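Long-range contacts in halohydrin epoxidase A (Corynebacterium sp., PDB 4Z9F), which probably catalyses, as a halohydrin hydrogen-halide-lyase, the conversion of vicinal halohydrins to epoxides with release of halide, on a Rossmann-type fold: residues H8-F12 with D32-A36; N87-I91 with Y143-Y147; V129-S135 with L172-N178. The protein carries 1 engineered substitution. One frame throughout, in Å; residues are numbered along the deposited sequence.

Contact 1: H8-F12 with D32-A36; sequences HARHF and DASFA. Engineered in segment 32-36: S34 (natural residue Thr).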
loop_
_atom_site.group_PDB
_atom_site.type_symbol
_atom_site.label_atom_id
_atom_site.label_comp_id
_atom_site.label_asym_id
_atom_site.label_seq_id
_atom_site.Cartn_x
_atom_site.Cartn_y
_atom_site.Cartn_z
ATOM N N HIS C 8 -4.473 28.662 3.819
ATOM C CA HIS C 8 -5.661 28.704 2.951
ATOM C C HIS C 8 -6.946 28.568 3.763
ATOM O O HIS C 8 -7.803 27.721 3.497
ATOM C CB HIS C 8 -5.562 27.630 1.871
ATOM C CG HIS C 8 -4.389 27.805 0.959
ATOM N ND1 HIS C 8 -4.348 28.771 -0.024
ATOM C CD2 HIS C 8 -3.219 27.129 0.872
ATOM C CE1 HIS C 8 -3.203 28.682 -0.676
ATOM N NE2 HIS C 8 -2.501 27.692 -0.155
ATOM N N ALA C 9 -7.076 29.441 4.775
ATOM C CA ALA C 9 -8.062 29.252 5.833
ATOM C C ALA C 9 -9.503 29.300 5.343
ATOM O O ALA C 9 -10.402 28.841 6.058
ATOM C CB ALA C 9 -7.864 30.305 6.928
ATOM N N ARG C 10 -9.760 29.841 4.159
ATOM C CA ARG C 10 -11.129 29.952 3.671
ATOM C C ARG C 10 -11.518 28.812 2.739
ATOM O O ARG C 10 -12.630 28.818 2.197
ATOM C CB ARG C 10 -11.319 31.300 2.978
ATOM C CG ARG C 10 -11.024 32.462 3.921
ATOM C CD ARG C 10 -11.052 33.785 3.212
ATOM N NE ARG C 10 -12.411 34.233 2.948
ATOM C CZ ARG C 10 -12.712 35.445 2.496
ATOM N NH1 ARG C 10 -11.742 36.321 2.264
ATOM N NH2 ARG C 10 -13.978 35.779 2.280
ATOM N N HIS C 11 -10.645 27.823 2.560
ATOM C CA HIS C 11 -10.820 26.826 1.520
ATOM C C HIS C 11 -10.596 25.430 2.084
ATOM O O HIS C 11 -10.034 25.262 3.171
ATOM C CB HIS C 11 -9.859 27.089 0.361
ATOM C CG HIS C 11 -10.032 28.440 -0.258
ATOM N ND1 HIS C 11 -10.966 28.692 -1.238
ATOM C CD2 HIS C 11 -9.409 29.617 -0.018
ATOM C CE1 HIS C 11 -10.907 29.967 -1.581
ATOM N NE2 HIS C 11 -9.968 30.550 -0.859
ATOM N N PHE C 12 -11.070 24.428 1.328
ATOM C CA PHE C 12 -10.806 23.022 1.634
ATOM C C PHE C 12 -11.116 22.701 3.101
ATOM O O PHE C 12 -12.245 22.893 3.567
ATOM C CB PHE C 12 -9.346 22.708 1.277
ATOM C CG PHE C 12 -9.069 21.257 0.955
ATOM C CD1 PHE C 12 -10.101 20.353 0.743
ATOM C CD2 PHE C 12 -7.763 20.803 0.870
ATOM C CE1 PHE C 12 -9.826 19.024 0.444
ATOM C CE2 PHE C 12 -7.484 19.480 0.573
ATOM C CZ PHE C 12 -8.519 18.584 0.362
ATOM N N ASP C 32 -4.339 33.209 4.033
ATOM C CA ASP C 32 -5.230 33.047 2.891
ATOM C C ASP C 32 -4.784 34.013 1.806
ATOM O O ASP C 32 -4.222 35.074 2.097
ATOM C CB ASP C 32 -6.694 33.282 3.277
ATOM C CG ASP C 32 -7.668 32.805 2.202
ATOM O OD1 ASP C 32 -8.262 33.659 1.506
ATOM O OD2 ASP C 32 -7.831 31.568 2.047
ATOM N N ALA C 33 -5.009 33.624 0.550
ATOM C CA ALA C 33 -4.644 34.502 -0.559
ATOM C C ALA C 33 -5.383 35.829 -0.482
ATOM O O ALA C 33 -4.840 36.870 -0.876
ATOM C CB ALA C 33 -4.927 33.820 -1.896
ATOM N N SER C 34 -6.613 35.814 0.031
ATOM C CA SER C 34 -7.418 37.027 0.071
ATOM C C SER C 34 -6.932 37.999 1.131
ATOM O O SER C 34 -7.337 39.166 1.122
ATOM C CB SER C 34 -8.880 36.678 0.331
ATOM O OG SER C 34 -9.055 36.208 1.656
ATOM N N PHE C 35 -6.091 37.544 2.050
ATOM C CA PHE C 35 -5.619 38.403 3.124
ATOM C C PHE C 35 -4.556 39.387 2.660
ATOM O O PHE C 35 -4.056 40.167 3.476
ATOM C CB PHE C 35 -5.085 37.553 4.280
ATOM C CG PHE C 35 -6.146 36.757 4.996
ATOM C CD1 PHE C 35 -5.794 35.834 5.975
ATOM C CD2 PHE C 35 -7.488 36.916 4.690
ATOM C CE1 PHE C 35 -6.768 35.096 6.648
ATOM C CE2 PHE C 35 -8.459 36.179 5.351
ATOM C CZ PHE C 35 -8.098 35.265 6.329
ATOM N N ALA C 36 -4.183 39.375 1.381
ATOM C CA ALA C 36 -3.342 40.454 0.880
ATOM C C ALA C 36 -4.037 41.801 1.014
ATOM O O ALA C 36 -3.367 42.841 0.990
ATOM C CB ALA C 36 -2.958 40.202 -0.576
HETATM O O HOH W 1 -5.848 31.112 -0.256
HETATM O O HOH W 2 -9.540 33.364 -0.823
#
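R10 and H11 meet the carboxylate of D32 from two directions, where the loops following the first two parallel strands of the Rossmann-type fold, 3-6 and 27-30, run past each other; in related short-chain dehydrogenases this region binds the dinucleotide. The H11 ring lies nearly in the carboxylate plane, 12° apart, and presents an edge to it: CD2 of H11 is 3.2 Å from OD2 of D32. R10 instead crosses the aspartate side chain at about a right angle, its aliphatic part covering the carboxyl group, with CD of R10 3.3 Å from OD1 of D32. Its guanidinium is turned 47° from the carboxylate, and NE of R10 stays 4.4 Å from OD1 of D32, so the opposite charges are near without forming a salt bridge. A bend at chi3 (77°) directs the head group past D32 to the engineered S34, where NH1 of R10 donates to OG at 2.8 Å. The same NH1 has a charged partner in E40 of helix 38-47. S34 OG in turn donates a hydrogen bond to D32 OD1 at 2.7 Å, so the hydroxyl accepts from the arginine and donates to the carboxylate. OD1 also accepts from the backbone N of S34, met from above the carboxylate plane, and this second bond defines an Asx turn leading into the 3-10 segment 33-36. OD2 has a weak bond from the backbone N of R10, inside the type I turn H8 to H11. Away from H11, CB of D32 sits over the centre of the F35 ring, which CD of R10 approaches obliquely. One water joins H8 ND1 to the backbone N of A33; another donates to D32 OD1 at 2.7 Å while lying in plane at the edge of H11, 2.8 Å from NE2.

Contact 2: N87-I91 with Y143-Y147; sequences NRLPI and YNPLY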
loop_
_atom_site.group_PDB
_atom_site.type_symbol
_atom_site.label_atom_id
_atom_site.label_comp_id
_atom_site.label_asym_id
_atom_site.label_seq_id
_atom_site.Cartn_x
_atom_site.Cartn_y
_atom_site.Cartn_z
ATOM N N ASN C 87 -7.757 20.688 -10.177
ATOM C CA ASN C 87 -7.559 19.326 -9.697
ATOM C C ASN C 87 -7.882 18.290 -10.768
ATOM O O ASN C 87 -7.333 17.181 -10.737
ATOM C CB ASN C 87 -8.408 19.070 -8.452
ATOM C CG ASN C 87 -9.906 19.066 -8.748
ATOM O OD1 ASN C 87 -10.424 19.957 -9.412
ATOM N ND2 ASN C 87 -10.603 18.052 -8.245
ATOM N N ARG C 88 -8.725 18.637 -11.739
ATOM C CA ARG C 88 -9.115 17.704 -12.787
ATOM C C ARG C 88 -8.392 17.952 -14.101
ATOM O O ARG C 88 -8.835 17.449 -15.137
ATOM C CB ARG C 88 -10.628 17.757 -13.004
ATOM C CG ARG C 88 -11.402 17.064 -11.909
ATOM C CD ARG C 88 -12.885 17.205 -12.137
ATOM N NE ARG C 88 -13.624 16.173 -11.427
ATOM C CZ ARG C 88 -14.064 15.055 -11.992
ATOM N NH1 ARG C 88 -14.733 14.171 -11.265
ATOM N NH2 ARG C 88 -13.851 14.826 -13.285
ATOM N N LEU C 89 -7.291 18.707 -14.091
ATOM C CA LEU C 89 -6.555 18.933 -15.327
ATOM C C LEU C 89 -6.038 17.606 -15.871
ATOM O O LEU C 89 -5.433 16.830 -15.117
ATOM C CB LEU C 89 -5.389 19.897 -15.111
ATOM C CG LEU C 89 -5.806 21.373 -15.104
ATOM C CD1 LEU C 89 -4.690 22.249 -14.568
ATOM C CD2 LEU C 89 -6.205 21.819 -16.507
ATOM N N PRO C 90 -6.258 17.311 -17.149
ATOM C CA PRO C 90 -5.705 16.106 -17.766
ATOM C C PRO C 90 -4.260 16.350 -18.197
ATOM O O PRO C 90 -3.733 17.453 -18.112
ATOM C CB PRO C 90 -6.620 15.896 -18.976
ATOM C CG PRO C 90 -6.986 17.298 -19.382
ATOM C CD PRO C 90 -7.000 18.136 -18.121
ATOM N N ILE C 91 -3.621 15.297 -18.695
ATOM C CA ILE C 91 -2.249 15.450 -19.165
ATOM C C ILE C 91 -2.213 16.143 -20.525
ATOM O O ILE C 91 -1.457 17.102 -20.733
ATOM C CB ILE C 91 -1.554 14.080 -19.203
ATOM C CG1 ILE C 91 -1.532 13.477 -17.797
ATOM C CG2 ILE C 91 -0.159 14.214 -19.766
ATOM C CD1 ILE C 91 -1.433 11.982 -17.815
ATOM N N TYR C 143 -9.223 10.977 -13.383
ATOM C CA TYR C 143 -9.378 12.376 -13.752
ATOM C C TYR C 143 -8.453 13.301 -12.974
ATOM O O TYR C 143 -8.562 14.524 -13.116
ATOM C CB TYR C 143 -10.833 12.806 -13.581
ATOM C CG TYR C 143 -11.507 12.273 -12.330
ATOM C CD1 TYR C 143 -11.412 12.953 -11.119
ATOM C CD2 TYR C 143 -12.268 11.103 -12.370
ATOM C CE1 TYR C 143 -12.045 12.482 -9.972
ATOM C CE2 TYR C 143 -12.904 10.620 -11.228
ATOM C CZ TYR C 143 -12.790 11.319 -10.033
ATOM O OH TYR C 143 -13.414 10.850 -8.901
ATOM N N ASN C 144 -7.530 12.750 -12.183
ATOM C CA ASN C 144 -6.548 13.534 -11.430
ATOM C C ASN C 144 -5.111 13.127 -11.770
ATOM O O ASN C 144 -4.330 12.819 -10.863
ATOM C CB ASN C 144 -6.771 13.381 -9.926
ATOM C CG ASN C 144 -8.163 13.747 -9.485
ATOM O OD1 ASN C 144 -8.872 12.926 -8.886
ATOM N ND2 ASN C 144 -8.563 14.986 -9.743
ATOM N N PRO C 145 -4.702 13.162 -13.044
ATOM C CA PRO C 145 -3.361 12.661 -13.386
ATOM C C PRO C 145 -2.229 13.643 -13.133
ATOM O O PRO C 145 -1.062 13.262 -13.297
ATOM C CB PRO C 145 -3.479 12.349 -14.879
ATOM C CG PRO C 145 -4.462 13.399 -15.373
ATOM C CD PRO C 145 -5.407 13.685 -14.235
ATOM N N LEU C 146 -2.519 14.889 -12.780
ATOM C CA LEU C 146 -1.488 15.831 -12.364
ATOM C C LEU C 146 -1.610 16.189 -10.896
ATOM O O LEU C 146 -0.597 16.245 -10.186
ATOM C CB LEU C 146 -1.557 17.108 -13.210
ATOM C CG LEU C 146 -1.298 16.875 -14.701
ATOM C CD1 LEU C 146 -1.560 18.144 -15.485
ATOM C CD2 LEU C 146 0.128 16.384 -14.915
ATOM N N TYR C 147 -2.850 16.407 -10.457
ATOM C CA TYR C 147 -3.182 16.638 -9.053
ATOM C C TYR C 147 -2.804 15.449 -8.179
ATOM O O TYR C 147 -2.322 15.625 -7.055
ATOM C CB TYR C 147 -4.680 16.921 -8.962
ATOM C CG TYR C 147 -5.307 17.193 -7.608
ATOM C CD1 TYR C 147 -5.977 16.190 -6.923
ATOM C CD2 TYR C 147 -5.328 18.469 -7.070
ATOM C CE1 TYR C 147 -6.601 16.440 -5.709
ATOM C CE2 TYR C 147 -5.940 18.728 -5.857
ATOM C CZ TYR C 147 -6.582 17.709 -5.182
ATOM O OH TYR C 147 -7.204 17.946 -3.974
HETATM O O HOH W 3 -5.072 16.538 -12.435
#
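With chi1 at 180°, Y147 carries its ring anti to the backbone N and over against N87, while chi1 of 41° in Y143 swings that ring to the R88 head group. These two face contacts, one CH-pi and one cation-pi, join the loops after strands 73-79 and 127-132 of the Rossmann-type sheet. CB of N87 lies over one face of the Y147 ring, 3.6 Å from its centroid, a CH-pi contact displaced toward the rim. R88 runs extended from CG to NE and then lays its guanidinium flat on Y143. The planes differ by 5° and CZ of R88 is 3.9 Å from the centroid of the Y143 ring, a stacked cation-pi pair in which NH1 comes closest to CE1. Between the two rings, N144 supplies the direct hydrogen bond of the contact: its ND2 donates a hydrogen bond to N87 O at 2.7 Å. The acceptor lies in the amide plane of N144, whereas the donor stands well above the carbonyl plane of N87. Beyond these polar residues the packing turns apolar. CD1 of I91 rests on CB of P145 at 3.6 Å, and CD1 of L146 comes up to CB of L89 at 4.2 Å. A second subunit closes this end, with its A161 against I91 and its I111 against L146, so the contact also borders the subunit interface. The hydroxyl of Y147 bonds R151 in helix 147-165, consistent with the Tyr-Arg pair of the halohydrin dehalogenase triad; N87 thus packs on a ring whose far end probably belongs to the active site. A bridging water ties the backbones together, donating to N87 O and to L89 O (2.7 Å) and accepting from the backbone N of Y147 at 3.0 Å.

Contact 3: V129-S135 with L172-N178; sequences VIFITSS and LYAIGPN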
loop_
_atom_site.group_PDB
_atom_site.type_symbol
_atom_site.label_atom_id
_atom_site.label_comp_id
_atom_site.label_asym_id
_atom_site.label_seq_id
_atom_site.Cartn_x
_atom_site.Cartn_y
_atom_site.Cartn_z
ATOM N N VAL C 129 2.449 18.944 12.708
ATOM C CA VAL C 129 2.322 19.500 11.380
ATOM C C VAL C 129 1.416 18.530 10.633
ATOM O O VAL C 129 1.795 17.370 10.406
ATOM C CB VAL C 129 3.680 19.677 10.687
ATOM C CG1 VAL C 129 3.529 20.408 9.374
ATOM C CG2 VAL C 129 4.668 20.433 11.605
ATOM N N ILE C 130 0.206 18.984 10.306
ATOM C CA ILE C 130 -0.819 18.151 9.683
ATOM C C ILE C 130 -1.020 18.642 8.262
ATOM O O ILE C 130 -1.392 19.802 8.049
ATOM C CB ILE C 130 -2.133 18.199 10.474
ATOM C CG1 ILE C 130 -1.891 17.720 11.900
ATOM C CG2 ILE C 130 -3.196 17.337 9.794
ATOM C CD1 ILE C 130 -2.938 18.142 12.855
ATOM N N PHE C 131 -0.775 17.768 7.290
ATOM C CA PHE C 131 -0.900 18.118 5.886
ATOM C C PHE C 131 -2.248 17.627 5.377
ATOM O O PHE C 131 -2.565 16.437 5.498
ATOM C CB PHE C 131 0.244 17.514 5.069
ATOM C CG PHE C 131 1.579 18.131 5.361
ATOM C CD1 PHE C 131 2.322 17.735 6.469
ATOM C CD2 PHE C 131 2.105 19.095 4.515
ATOM C CE1 PHE C 131 3.574 18.302 6.729
ATOM C CE2 PHE C 131 3.350 19.676 4.781
ATOM C CZ PHE C 131 4.082 19.274 5.884
ATOM N N ILE C 132 -3.053 18.540 4.840
ATOM C CA ILE C 132 -4.297 18.149 4.187
ATOM C C ILE C 132 -3.975 17.877 2.730
ATOM O O ILE C 132 -3.548 18.778 1.999
ATOM C CB ILE C 132 -5.385 19.225 4.324
ATOM C CG1 ILE C 132 -5.438 19.777 5.749
ATOM C CG2 ILE C 132 -6.748 18.646 3.896
ATOM C CD1 ILE C 132 -5.953 18.837 6.835
ATOM N N THR C 133 -4.157 16.623 2.311
ATOM C CA THR C 133 -3.780 16.214 0.967
ATOM C C THR C 133 -5.048 15.775 0.245
ATOM O O THR C 133 -5.960 16.586 0.046
ATOM C CB THR C 133 -2.706 15.116 1.019
ATOM O OG1 THR C 133 -3.217 13.930 1.647
ATOM C CG2 THR C 133 -1.503 15.615 1.841
ATOM N N SER C 134 -5.149 14.499 -0.098
ATOM C CA SER C 134 -6.307 14.027 -0.845
ATOM C C SER C 134 -6.285 12.509 -0.820
ATOM O O SER C 134 -5.231 11.901 -0.619
ATOM C CB SER C 134 -6.292 14.526 -2.288
ATOM O OG SER C 134 -7.351 13.923 -3.012
ATOM N N SER C 135 -7.451 11.900 -1.051
ATOM C CA SER C 135 -7.459 10.448 -1.194
ATOM C C SER C 135 -6.515 10.006 -2.303
ATOM O O SER C 135 -5.911 8.927 -2.214
ATOM C CB SER C 135 -8.879 9.942 -1.467
ATOM O OG SER C 135 -9.320 10.351 -2.745
ATOM N N LEU C 172 4.456 14.634 12.266
ATOM C CA LEU C 172 3.874 14.902 10.959
ATOM C C LEU C 172 2.782 13.881 10.649
ATOM O O LEU C 172 2.892 12.707 11.028
ATOM C CB LEU C 172 4.945 14.871 9.861
ATOM C CG LEU C 172 5.671 16.190 9.553
ATOM C CD1 LEU C 172 6.390 16.802 10.764
ATOM C CD2 LEU C 172 6.632 16.025 8.377
ATOM N N TYR C 173 1.724 14.339 9.969
ATOM C CA TYR C 173 0.622 13.470 9.557
ATOM C C TYR C 173 0.073 13.973 8.231
ATOM O O TYR C 173 0.191 15.154 7.897
ATOM C CB TYR C 173 -0.540 13.431 10.560
ATOM C CG TYR C 173 -0.173 13.256 12.015
ATOM C CD1 TYR C 173 -0.201 11.996 12.612
ATOM C CD2 TYR C 173 0.190 14.348 12.798
ATOM C CE1 TYR C 173 0.131 11.825 13.937
ATOM C CE2 TYR C 173 0.514 14.192 14.128
ATOM C CZ TYR C 173 0.492 12.928 14.691
ATOM O OH TYR C 173 0.809 12.763 16.020
ATOM N N ALA C 174 -0.552 13.068 7.483
ATOM C CA ALA C 174 -1.278 13.437 6.278
ATOM C C ALA C 174 -2.719 12.966 6.399
ATOM O O ALA C 174 -2.984 11.860 6.873
ATOM C CB ALA C 174 -0.630 12.851 5.018
ATOM N N ILE C 175 -3.650 13.826 6.011
ATOM C CA ILE C 175 -5.056 13.465 5.926
ATOM C C ILE C 175 -5.449 13.501 4.460
ATOM O O ILE C 175 -5.105 14.449 3.738
ATOM C CB ILE C 175 -5.938 14.397 6.773
ATOM C CG1 ILE C 175 -5.464 14.383 8.224
ATOM C CG2 ILE C 175 -7.402 13.968 6.674
ATOM C CD1 ILE C 175 -6.203 15.345 9.138
ATOM N N GLY C 176 -6.131 12.443 4.008
ATOM C CA GLY C 176 -6.535 12.320 2.628
ATOM C C GLY C 176 -8.044 12.278 2.492
ATOM O O GLY C 176 -8.671 11.210 2.526
ATOM N N PRO C 177 -8.659 13.449 2.346
ATOM C CA PRO C 177 -10.123 13.513 2.291
ATOM C C PRO C 177 -10.670 13.185 0.911
ATOM O O PRO C 177 -10.020 13.391 -0.115
ATOM C CB PRO C 177 -10.439 14.975 2.658
ATOM C CG PRO C 177 -9.109 15.619 3.027
ATOM C CD PRO C 177 -8.048 14.789 2.357
ATOM N N ASN C 178 -11.902 12.675 0.920
ATOM C CA ASN C 178 -12.802 12.611 -0.229
ATOM C C ASN C 178 -14.214 12.539 0.337
ATOM O O ASN C 178 -14.416 12.111 1.476
ATOM C CB ASN C 178 -12.509 11.404 -1.144
ATOM C CG ASN C 178 -13.050 11.591 -2.568
ATOM O OD1 ASN C 178 -13.650 12.625 -2.901
ATOM N ND2 ASN C 178 -12.836 10.582 -3.421
#
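The F131 ring is met at its edge: Y173 O lies in the ring plane, 3.6 Å from CD1 of F131, and CG of L172 approaches the same rim at CE1. On this side of the sheet helix 147-165 packs on F131 through T154 and V158, as expected for a beta-alpha-beta unit in which that helix connects parallel strands 127-132 and 170-177 of the Rossmann-type fold. The Y173 ring, on the other side, takes CG1 of I130 at an oblique approach, 4.1 Å from its CD2; L223 of helix 213-224 touches both residues. The strands are parallel, with axes 4.7 Å apart and directions differing by 23°, and four bridges pair V129 with L172 through I132 with I175. Backbone bonds alternate between them, and the F131 N to Y173 O bond is nearly straight at 174°. On the same face as Y173, CD1 of I175 packs on CG2 of I130 (3.7 Å), while the I132 and I175 side chains run side by side in the same direction. At the strand ends the pairing changes character. T133, with chi1 of 64°, brings OG1 back over I175 O, which therefore accepts twice, from T133 N (2.8 Å) and from T133 OG1 (2.9 Å), the hydroxyl coming from above the carbonyl plane. Past T133 the chains close in, S134 CA and G176 CA being 3.9 Å apart, and the buried backbone N of S134 has no polar partner. S134 has its OG bonded to the N of V136; by family analogy this serine is probably the one of the Ser-Tyr-Arg triad. One last bond holds the following residue: S135 N donates to P177 O at 3.1 Å from above the carbonyl plane.

Overall arrangement
Contacts 1 and 2 join loops that follow strands of one parallel sheet; contact 3 pairs two of its strands and continues into the loops at their C-terminal ends. Contact 1 and contact 3, with centres about 18 Å apart, meet through F12, whose CZ is 3.3 Å from T133 O and whose CE2 is 3.5 Å from I132 CG2. Contacts 2 and 3, also about 18 Å between centres, touch where Y147 CE1 comes 3.8 Å from S134 OG, and their segments alternate along the chain. With R151, these two residues match the triad expected for the family, so contacts 2 and 3 probably each contribute one residue of the catalytic site. Contacts 1 and 2 do not touch: their nearest atoms are about 5 Å apart.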